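Local coordinates for protein probable dipeptidase (PDB 3B40) that probably hydrolyses dipeptides as a metal-dependent dipeptidase of the membrane dipeptidase family (peptidase family M19), at residues 104-109 and 113-118; 184-189 and 215-220; 381-386 and 390-395. The protein carries 11 engineered substitutions. All blocks are in the same frame, centred on the assembly; numbering follows the deposited sequence.

Contact 1 (104-109 and 113-118)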
loop_
_atom_site.group_PDB
_atom_site.type_symbol
_atom_site.label_atom_id
_atom_site.label_comp_id
_atom_site.label_asym_id
_atom_site.label_seq_id
_atom_site.Cartn_x
_atom_site.Cartn_y
_atom_site.Cartn_z
ATOM N N GLY A 104 13.719 -16.741 -0.318
ATOM C CA GLY A 104 13.874 -17.834 0.628
ATOM C C GLY A 104 12.596 -18.643 0.819
ATOM O O GLY A 104 12.674 -19.835 1.095
ATOM N N MET A 105 11.428 -17.999 0.682
ATOM C CA MET A 105 10.117 -18.651 0.801
ATOM C C MET A 105 9.936 -19.623 -0.349
ATOM O O MET A 105 9.435 -20.711 -0.148
ATOM C CB MET A 105 8.930 -17.638 0.788
ATOM C CG MET A 105 8.816 -16.717 2.007
ATOM S SD MET A 105 7.626 -15.327 1.860
ATOM C CE MET A 105 6.099 -16.247 1.819
ATOM N N VAL A 106 10.357 -19.217 -1.544
ATOM C CA VAL A 106 10.306 -20.049 -2.748
ATOM C C VAL A 106 11.324 -21.190 -2.661
ATOM O O VAL A 106 11.035 -22.325 -3.068
ATOM C CB VAL A 106 10.593 -19.208 -4.021
ATOM C CG1 VAL A 106 10.618 -20.100 -5.268
ATOM C CG2 VAL A 106 9.558 -18.086 -4.179
ATOM N N ARG A 107 12.504 -20.894 -2.122
ATOM C CA ARG A 107 13.517 -21.933 -1.897
ATOM C C ARG A 107 13.026 -23.026 -0.932
ATOM O O ARG A 107 13.125 -24.214 -1.236
ATOM C CB ARG A 107 14.811 -21.326 -1.368
ATOM C CG ARG A 107 15.960 -22.343 -1.270
ATOM C CD ARG A 107 17.226 -21.751 -0.637
ATOM N NE ARG A 107 16.978 -21.258 0.718
ATOM C CZ ARG A 107 17.069 -19.975 1.072
ATOM N NH1 ARG A 107 17.411 -19.061 0.167
ATOM N NH2 ARG A 107 16.815 -19.606 2.326
ATOM N N ASP A 108 12.499 -22.615 0.219
ATOM C CA ASP A 108 12.072 -23.541 1.259
ATOM C C ASP A 108 10.738 -24.206 0.983
ATOM O O ASP A 108 10.504 -25.343 1.436
ATOM C CB ASP A 108 11.991 -22.831 2.609
ATOM C CG ASP A 108 13.324 -22.267 3.057
ATOM O OD1 ASP A 108 14.349 -22.544 2.402
ATOM O OD2 ASP A 108 13.343 -21.543 4.077
ATOM N N PHE A 109 9.866 -23.523 0.236
ATOM C CA PHE A 109 8.500 -24.016 0.007
ATOM C C PHE A 109 8.101 -24.065 -1.476
ATOM O O PHE A 109 7.110 -23.446 -1.851
ATOM C CB PHE A 109 7.521 -23.137 0.806
ATOM C CG PHE A 109 7.812 -23.118 2.271
ATOM C CD1 PHE A 109 7.350 -24.138 3.089
ATOM C CD2 PHE A 109 8.598 -22.117 2.834
ATOM C CE1 PHE A 109 7.662 -24.154 4.453
ATOM C CE2 PHE A 109 8.898 -22.121 4.194
ATOM C CZ PHE A 109 8.429 -23.137 5.000
ATOM N N VAL A 113 4.756 -21.962 -2.919
ATOM C CA VAL A 113 4.977 -20.538 -3.230
ATOM C C VAL A 113 5.810 -20.355 -4.485
ATOM O O VAL A 113 6.766 -21.088 -4.699
ATOM C CB VAL A 113 5.792 -19.825 -2.113
ATOM C CG1 VAL A 113 5.607 -18.326 -2.203
ATOM C CG2 VAL A 113 5.409 -20.333 -0.724
ATOM N N GLY A 114 5.460 -19.357 -5.301
ATOM C CA GLY A 114 6.370 -18.867 -6.341
ATOM C C GLY A 114 6.350 -17.338 -6.484
ATOM O O GLY A 114 5.458 -16.670 -5.982
ATOM N N ILE A 115 7.304 -16.798 -7.234
ATOM C CA ILE A 115 7.268 -15.380 -7.597
ATOM C C ILE A 115 6.810 -15.255 -9.050
ATOM O O ILE A 115 7.335 -15.936 -9.929
ATOM C CB ILE A 115 8.636 -14.685 -7.360
ATOM C CG1 ILE A 115 9.012 -14.764 -5.878
ATOM C CG2 ILE A 115 8.583 -13.196 -7.772
ATOM C CD1 ILE A 115 10.492 -14.363 -5.570
ATOM N N ALA A 116 5.801 -14.420 -9.281
ATOM C CA ALA A 116 5.294 -14.108 -10.619
ATOM C C ALA A 116 6.042 -12.933 -11.261
ATOM O O ALA A 116 6.107 -11.837 -10.688
ATOM C CB ALA A 116 3.822 -13.782 -10.524
ATOM N N TYR A 117 6.608 -13.174 -12.440
ATOM C CA TYR A 117 7.319 -12.148 -13.196
ATOM C C TYR A 117 6.459 -11.524 -14.289
ATOM O O TYR A 117 6.919 -10.608 -14.976
ATOM C CB TYR A 117 8.661 -12.681 -13.746
ATOM C CG TYR A 117 9.506 -13.261 -12.646
ATOM C CD1 TYR A 117 10.159 -12.427 -11.745
ATOM C CD2 TYR A 117 9.615 -14.641 -12.466
ATOM C CE1 TYR A 117 10.912 -12.945 -10.699
ATOM C CE2 TYR A 117 10.384 -15.172 -11.415
ATOM C CZ TYR A 117 11.023 -14.313 -10.551
ATOM O OH TYR A 117 11.789 -14.786 -9.511
ATOM N N SER A 118 5.205 -11.983 -14.397
ATOM C CA SER A 118 4.237 -11.460 -15.365
ATOM C C SER A 118 2.815 -11.904 -14.973
ATOM O O SER A 118 2.645 -12.809 -14.152
ATOM C CB SER A 118 4.557 -12.005 -16.761
ATOM O OG SER A 118 4.425 -13.416 -16.763
#

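Contact 2 (184-189 and 215-220). Engineered in segment 184-189: S184 (natural residue Thr), P185 (natural residue Ala).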
loop_
_atom_site.group_PDB
_atom_site.type_symbol
_atom_site.label_atom_id
_atom_site.label_comp_id
_atom_site.label_asym_id
_atom_site.label_seq_id
_atom_site.Cartn_x
_atom_site.Cartn_y
_atom_site.Cartn_z
ATOM N N SER A 184 9.848 19.787 4.040
ATOM C CA SER A 184 8.914 20.850 3.662
ATOM C C SER A 184 7.919 20.315 2.637
ATOM O O SER A 184 8.316 19.569 1.728
ATOM C CB SER A 184 9.671 22.068 3.077
ATOM O OG SER A 184 10.265 22.818 4.130
ATOM N N PRO A 185 6.639 20.710 2.744
ATOM C CA PRO A 185 5.638 20.215 1.787
ATOM C C PRO A 185 6.024 20.585 0.349
ATOM O O PRO A 185 6.523 21.689 0.098
ATOM C CB PRO A 185 4.349 20.947 2.210
ATOM C CG PRO A 185 4.832 22.126 2.995
ATOM C CD PRO A 185 6.045 21.655 3.710
ATOM N N ASP A 186 5.828 19.651 -0.577
ATOM C CA ASP A 186 6.108 19.892 -1.983
ATOM C C ASP A 186 7.512 20.473 -2.257
ATOM O O ASP A 186 7.643 21.294 -3.130
ATOM C CB ASP A 186 5.037 20.800 -2.601
ATOM C CG ASP A 186 3.620 20.296 -2.366
ATOM O OD1 ASP A 186 3.308 19.153 -2.782
ATOM O OD2 ASP A 186 2.817 21.062 -1.797
ATOM N N ALA A 187 8.543 19.995 -1.550
ATOM C CA ALA A 187 9.910 20.530 -1.635
ATOM C C ALA A 187 10.470 20.564 -3.054
ATOM O O ALA A 187 11.086 21.546 -3.468
ATOM C CB ALA A 187 10.862 19.747 -0.703
ATOM N N LEU A 188 10.271 19.472 -3.788
ATOM C CA LEU A 188 10.683 19.367 -5.186
ATOM C C LEU A 188 9.753 20.019 -6.202
ATOM O O LEU A 188 10.114 20.128 -7.391
ATOM C CB LEU A 188 10.834 17.873 -5.569
ATOM C CG LEU A 188 11.931 17.099 -4.808
ATOM C CD1 LEU A 188 11.882 15.630 -5.198
ATOM C CD2 LEU A 188 13.326 17.728 -5.091
ATOM N N GLY A 189 8.532 20.366 -5.793
ATOM C CA GLY A 189 7.481 20.675 -6.777
ATOM C C GLY A 189 6.913 19.462 -7.531
ATOM O O GLY A 189 6.346 19.598 -8.627
ATOM N N SER A 215 3.016 12.748 -3.452
ATOM C CA SER A 215 2.298 14.025 -3.452
ATOM C C SER A 215 1.436 14.163 -4.730
ATOM O O SER A 215 1.642 13.435 -5.737
ATOM C CB SER A 215 3.295 15.192 -3.336
ATOM O OG SER A 215 3.845 15.478 -4.598
ATOM N N THR A 216 0.469 15.067 -4.690
ATOM C CA THR A 216 -0.400 15.326 -5.844
ATOM C C THR A 216 0.340 15.807 -7.075
ATOM O O THR A 216 0.082 15.319 -8.178
ATOM C CB THR A 216 -1.536 16.293 -5.491
ATOM O OG1 THR A 216 -2.386 15.626 -4.541
ATOM C CG2 THR A 216 -2.381 16.652 -6.757
ATOM N N LYS A 217 1.266 16.741 -6.891
ATOM C CA LYS A 217 2.077 17.214 -8.014
ATOM C C LYS A 217 2.953 16.142 -8.635
ATOM O O LYS A 217 3.172 16.159 -9.848
ATOM C CB LYS A 217 2.951 18.395 -7.600
ATOM C CG LYS A 217 2.164 19.692 -7.456
ATOM C CD LYS A 217 3.032 20.748 -6.746
ATOM C CE LYS A 217 2.182 21.949 -6.306
ATOM N NZ LYS A 217 1.463 22.561 -7.471
ATOM N N ALA A 218 3.459 15.223 -7.817
ATOM C CA ALA A 218 4.345 14.179 -8.319
ATOM C C ALA A 218 3.521 13.184 -9.119
ATOM O O ALA A 218 3.947 12.745 -10.180
ATOM C CB ALA A 218 5.044 13.502 -7.198
ATOM N N LEU A 219 2.341 12.853 -8.592
ATOM C CA LEU A 219 1.364 12.046 -9.311
ATOM C C LEU A 219 1.086 12.673 -10.671
ATOM O O LEU A 219 1.080 11.968 -11.666
ATOM C CB LEU A 219 0.047 11.958 -8.535
ATOM C CG LEU A 219 -0.989 10.946 -9.044
ATOM C CD1 LEU A 219 -1.831 10.380 -7.885
ATOM C CD2 LEU A 219 -1.878 11.490 -10.175
ATOM N N GLU A 220 0.853 13.995 -10.701
ATOM C CA GLU A 220 0.470 14.665 -11.935
ATOM C C GLU A 220 1.571 14.526 -12.966
ATOM O O GLU A 220 1.286 14.326 -14.144
ATOM C CB GLU A 220 0.137 16.146 -11.677
ATOM C CG GLU A 220 -1.232 16.339 -10.994
ATOM C CD GLU A 220 -1.457 17.755 -10.481
ATOM O OE1 GLU A 220 -0.505 18.562 -10.458
ATOM O OE2 GLU A 220 -2.583 18.053 -10.066
HETATM O O HOH W 1 4.806 17.908 -4.575
HETATM O O HOH W 2 1.188 18.344 -4.139
#

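Contact 3 (381-386 and 390-395)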
loop_
_atom_site.group_PDB
_atom_site.type_symbol
_atom_site.label_atom_id
_atom_site.label_comp_id
_atom_site.label_asym_id
_atom_site.label_seq_id
_atom_site.Cartn_x
_atom_site.Cartn_y
_atom_site.Cartn_z
ATOM N N GLU A 381 -19.685 -8.776 1.278
ATOM C CA GLU A 381 -20.189 -7.380 1.246
ATOM C C GLU A 381 -20.419 -6.897 -0.189
ATOM O O GLU A 381 -21.412 -6.224 -0.448
ATOM C CB GLU A 381 -19.273 -6.426 2.007
ATOM C CG GLU A 381 -19.800 -4.971 2.167
ATOM C CD GLU A 381 -21.146 -4.842 2.874
ATOM O OE1 GLU A 381 -21.487 -5.698 3.722
ATOM O OE2 GLU A 381 -21.871 -3.857 2.584
ATOM N N LEU A 382 -19.485 -7.205 -1.098
ATOM C CA LEU A 382 -19.667 -6.954 -2.542
ATOM C C LEU A 382 -20.911 -7.638 -3.138
ATOM O O LEU A 382 -21.725 -7.005 -3.829
ATOM C CB LEU A 382 -18.413 -7.335 -3.335
ATOM C CG LEU A 382 -17.158 -6.484 -3.098
ATOM C CD1 LEU A 382 -15.882 -7.212 -3.596
ATOM C CD2 LEU A 382 -17.371 -5.109 -3.725
ATOM N N ILE A 383 -21.070 -8.927 -2.874
ATOM C CA ILE A 383 -22.307 -9.623 -3.283
ATOM C C ILE A 383 -23.561 -8.858 -2.786
ATOM O O ILE A 383 -24.467 -8.526 -3.552
ATOM C CB ILE A 383 -22.312 -11.089 -2.769
ATOM C CG1 ILE A 383 -21.268 -11.916 -3.527
ATOM C CG2 ILE A 383 -23.681 -11.720 -2.935
ATOM C CD1 ILE A 383 -20.885 -13.234 -2.833
ATOM N N THR A 384 -23.562 -8.537 -1.505
ATOM C CA THR A 384 -24.675 -7.860 -0.848
ATOM C C THR A 384 -25.032 -6.522 -1.531
ATOM O O THR A 384 -26.210 -6.156 -1.639
ATOM C CB THR A 384 -24.328 -7.688 0.641
ATOM O OG1 THR A 384 -24.156 -8.996 1.214
ATOM C CG2 THR A 384 -25.405 -6.924 1.409
ATOM N N ARG A 385 -24.025 -5.808 -2.018
ATOM C CA ARG A 385 -24.294 -4.539 -2.680
ATOM C C ARG A 385 -24.702 -4.659 -4.122
ATOM O O ARG A 385 -25.059 -3.656 -4.736
ATOM C CB ARG A 385 -23.111 -3.613 -2.577
ATOM C CG ARG A 385 -22.841 -3.338 -1.163
ATOM C CD ARG A 385 -22.600 -1.894 -0.912
ATOM N NE ARG A 385 -22.063 -1.798 0.421
ATOM C CZ ARG A 385 -21.459 -0.734 0.901
ATOM N NH1 ARG A 385 -21.284 0.343 0.135
ATOM N NH2 ARG A 385 -21.022 -0.766 2.128
ATOM N N GLY A 386 -24.643 -5.862 -4.672
ATOM C CA GLY A 386 -25.127 -6.100 -6.029
ATOM C C GLY A 386 -24.079 -6.218 -7.128
ATOM O O GLY A 386 -24.421 -6.184 -8.313
ATOM N N ALA A 390 -18.519 -11.490 -12.356
ATOM C CA ALA A 390 -17.543 -10.881 -13.276
ATOM C C ALA A 390 -16.885 -9.626 -12.688
ATOM O O ALA A 390 -15.657 -9.475 -12.771
ATOM C CB ALA A 390 -18.192 -10.540 -14.616
ATOM N N ASP A 391 -17.695 -8.732 -12.122
ATOM C CA ASP A 391 -17.192 -7.479 -11.529
ATOM C C ASP A 391 -16.318 -7.735 -10.319
ATOM O O ASP A 391 -15.262 -7.113 -10.172
ATOM C CB ASP A 391 -18.340 -6.542 -11.173
ATOM C CG ASP A 391 -18.948 -5.870 -12.419
ATOM O OD1 ASP A 391 -18.485 -6.142 -13.542
ATOM O OD2 ASP A 391 -19.871 -5.053 -12.272
ATOM N N ILE A 392 -16.739 -8.670 -9.473
ATOM C CA ILE A 392 -15.917 -9.103 -8.342
ATOM C C ILE A 392 -14.553 -9.697 -8.777
ATOM O O ILE A 392 -13.525 -9.410 -8.145
ATOM C CB ILE A 392 -16.684 -10.081 -7.429
ATOM C CG1 ILE A 392 -17.923 -9.390 -6.857
ATOM C CG2 ILE A 392 -15.745 -10.636 -6.309
ATOM C CD1 ILE A 392 -18.989 -10.372 -6.278
ATOM N N ALA A 393 -14.542 -10.504 -9.844
ATOM C CA ALA A 393 -13.296 -11.041 -10.373
ATOM C C ALA A 393 -12.351 -9.925 -10.874
ATOM O O ALA A 393 -11.111 -10.035 -10.754
ATOM C CB ALA A 393 -13.562 -12.077 -11.483
ATOM N N LYS A 394 -12.915 -8.861 -11.434
ATOM C CA LYS A 394 -12.115 -7.716 -11.900
ATOM C C LYS A 394 -11.517 -6.982 -10.691
ATOM O O LYS A 394 -10.319 -6.747 -10.646
ATOM C CB LYS A 394 -12.992 -6.760 -12.705
ATOM C CG LYS A 394 -13.509 -7.307 -14.017
ATOM C CD LYS A 394 -14.077 -6.206 -14.901
ATOM C CE LYS A 394 -14.551 -6.832 -16.202
ATOM N NZ LYS A 394 -15.269 -5.858 -17.056
ATOM N N LEU A 395 -12.362 -6.675 -9.696
ATOM C CA LEU A 395 -11.941 -6.071 -8.419
ATOM C C LEU A 395 -10.839 -6.841 -7.727
ATOM O O LEU A 395 -9.867 -6.248 -7.263
ATOM C CB LEU A 395 -13.126 -5.842 -7.438
ATOM C CG LEU A 395 -14.103 -4.703 -7.750
ATOM C CD1 LEU A 395 -15.389 -4.819 -6.924
ATOM C CD2 LEU A 395 -13.444 -3.317 -7.486
#

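Contact 1 (104-109 and 113-118)
V113 meets the end of the helix that precedes it in two ways. Its backbone N donates to F109 O at 3.0 Å. Its CG2, set beside its own backbone N, rests on F109 CB at 3.8 Å. V106 supplies the other apolar patch: CG2 touches I115 CG1 at 3.8 Å and G114 CA at 3.9 Å. The side chains of V106 and I115 cross at about a right angle. Both branches of V106 meet the strand: CG1, anti to the backbone N (chi1 177°), lies 4.0 Å from V113 O, while CG2, beside the backbone N, makes the contacts with G114 and I115.

Behind this layer, F109 N is bonded to M105 O at 2.9 Å, and that same oxygen lies at the edge of the F109 ring, in its plane. I133 of strand 131-138 touches M105, V113 and I115, while G114 pairs through its backbone with F131 and I133. Helix 87-108 thus runs into strand 113-115 through a short turn, and the axes of 104-108 and 113-115 make an angle of 136°: an alpha-to-beta connection of the TIM-barrel family, with the strand parallel to 131-138.

Contact 2 (184-189 and 215-220)
D186 and S215 face each other across a junction bridged by two waters, and no direct hydrogen bond joins their two segments. Both waters donate to the same carboxylate oxygen, D186 OD1. Water 1 lies 2.6 Å from D186 OD1 and accepts from S215 OG at 2.6 Å. Water 2, also 2.6 Å from D186 OD1, accepts from K217 N at the longer distance of 3.2 Å. One oxygen of the loop is therefore linked to both a side-chain hydroxyl and a backbone N-H of the first helical turn, where the helix end would be expected to favour a negative charge.

Direct van der Waals contact is sparse. D186 OD1 approaches S215 CB at 4.0 Å, and the methylene K217 CB lies 3.7 Å from G189 O. The K217 chain passes along the G189 carbonyl and then bends at its last torsion (chi4 -57°). Its ammonium makes no salt bridge with D186, since K217 NZ stays 6.0 Å from D186 OD2.

Hydrogen bonds within each segment shape its backbone. S215 is the N-cap of its helix: chi1 of 81° puts OG between the backbone N and the carbonyl carbon, and S215 OG accepts from A218 N at 3.3 Å (N-H...O 151°) while donating to water 1. In the loop, two beta turns overlap, type II from S184 to A187, with only a weak bond from A187 N to S184 O, and type I from D186 to G189. S184 and P185 in the first turn are engineered residues.

D173 touches both D186 and S215, and Q221 NE2 bonds G189 O. The loop following strand 160-162 and leading into helix 193-205 is thereby laid against the N-terminal end of helix 216-225, whose L219 packs on helix 249-257.

Contact 3 (381-386 and 390-395)
L382 reaches I392 and L395 with different parts of its side chain. At its root, CB lies against I392 CG1 at 4.1 Å. The chain then leaves with CG beside the backbone N (chi1 -67°), and the branch ends both find L395: CD2 meets L395 CD1 at 3.8 Å and CD1 meets that same methyl at 4.1 Å. L395 CD1 thus sits against the forked end of L382, their side chains crossing at a slant. The contact continues one residue along the first helix, where I383 CG1 meets I392 CD1 at 3.9 Å. I392 therefore uses CG1 toward L382 and its terminal methyl toward I383.

No hydrogen bond spans the pair. On its own helix, R385 grips E381 side-on, with NE and NH2 both directed to the single oxygen OE2. The NE bond is the straighter (161°) and uses the anti lone pair. G386 ends the helix in a Schellman motif, its N bonded to I383 O at 2.9 Å and more weakly to L382 O.

V339 and I342 of helix 335-349 touch L382 and L395 respectively. With axes 10.8 Å apart at 141°, segments 381-385 and 390-395 form a near-antiparallel helical hairpin with an apolar interface, beside a metal site: D389, between the segments, and H14 of helix 9-19, which I383 touches, are ligands of a bound calcium ion.

The contacts come in the order 1, 2, 3 along the chain, without interleaving, and all belong to the membrane dipeptidase (M19) region. Contacts 1 and 2 have centres about 36 Å apart and fall on opposite sides of the chain's centre; contact 3 is about 29 Å from contact 1 and about 35 Å from contact 2, centre to centre. Helix 389-409, which carries 390-395, extends to W404 and Q408, which touch A116 and S118 of contact 1. Contact 1 includes strand 113-115, contact 2 joins the loop after strand 160-162 to helix 216-225, and L395 of contact 3 touches strand 354-357, so all three border the same parallel sheet at separate places.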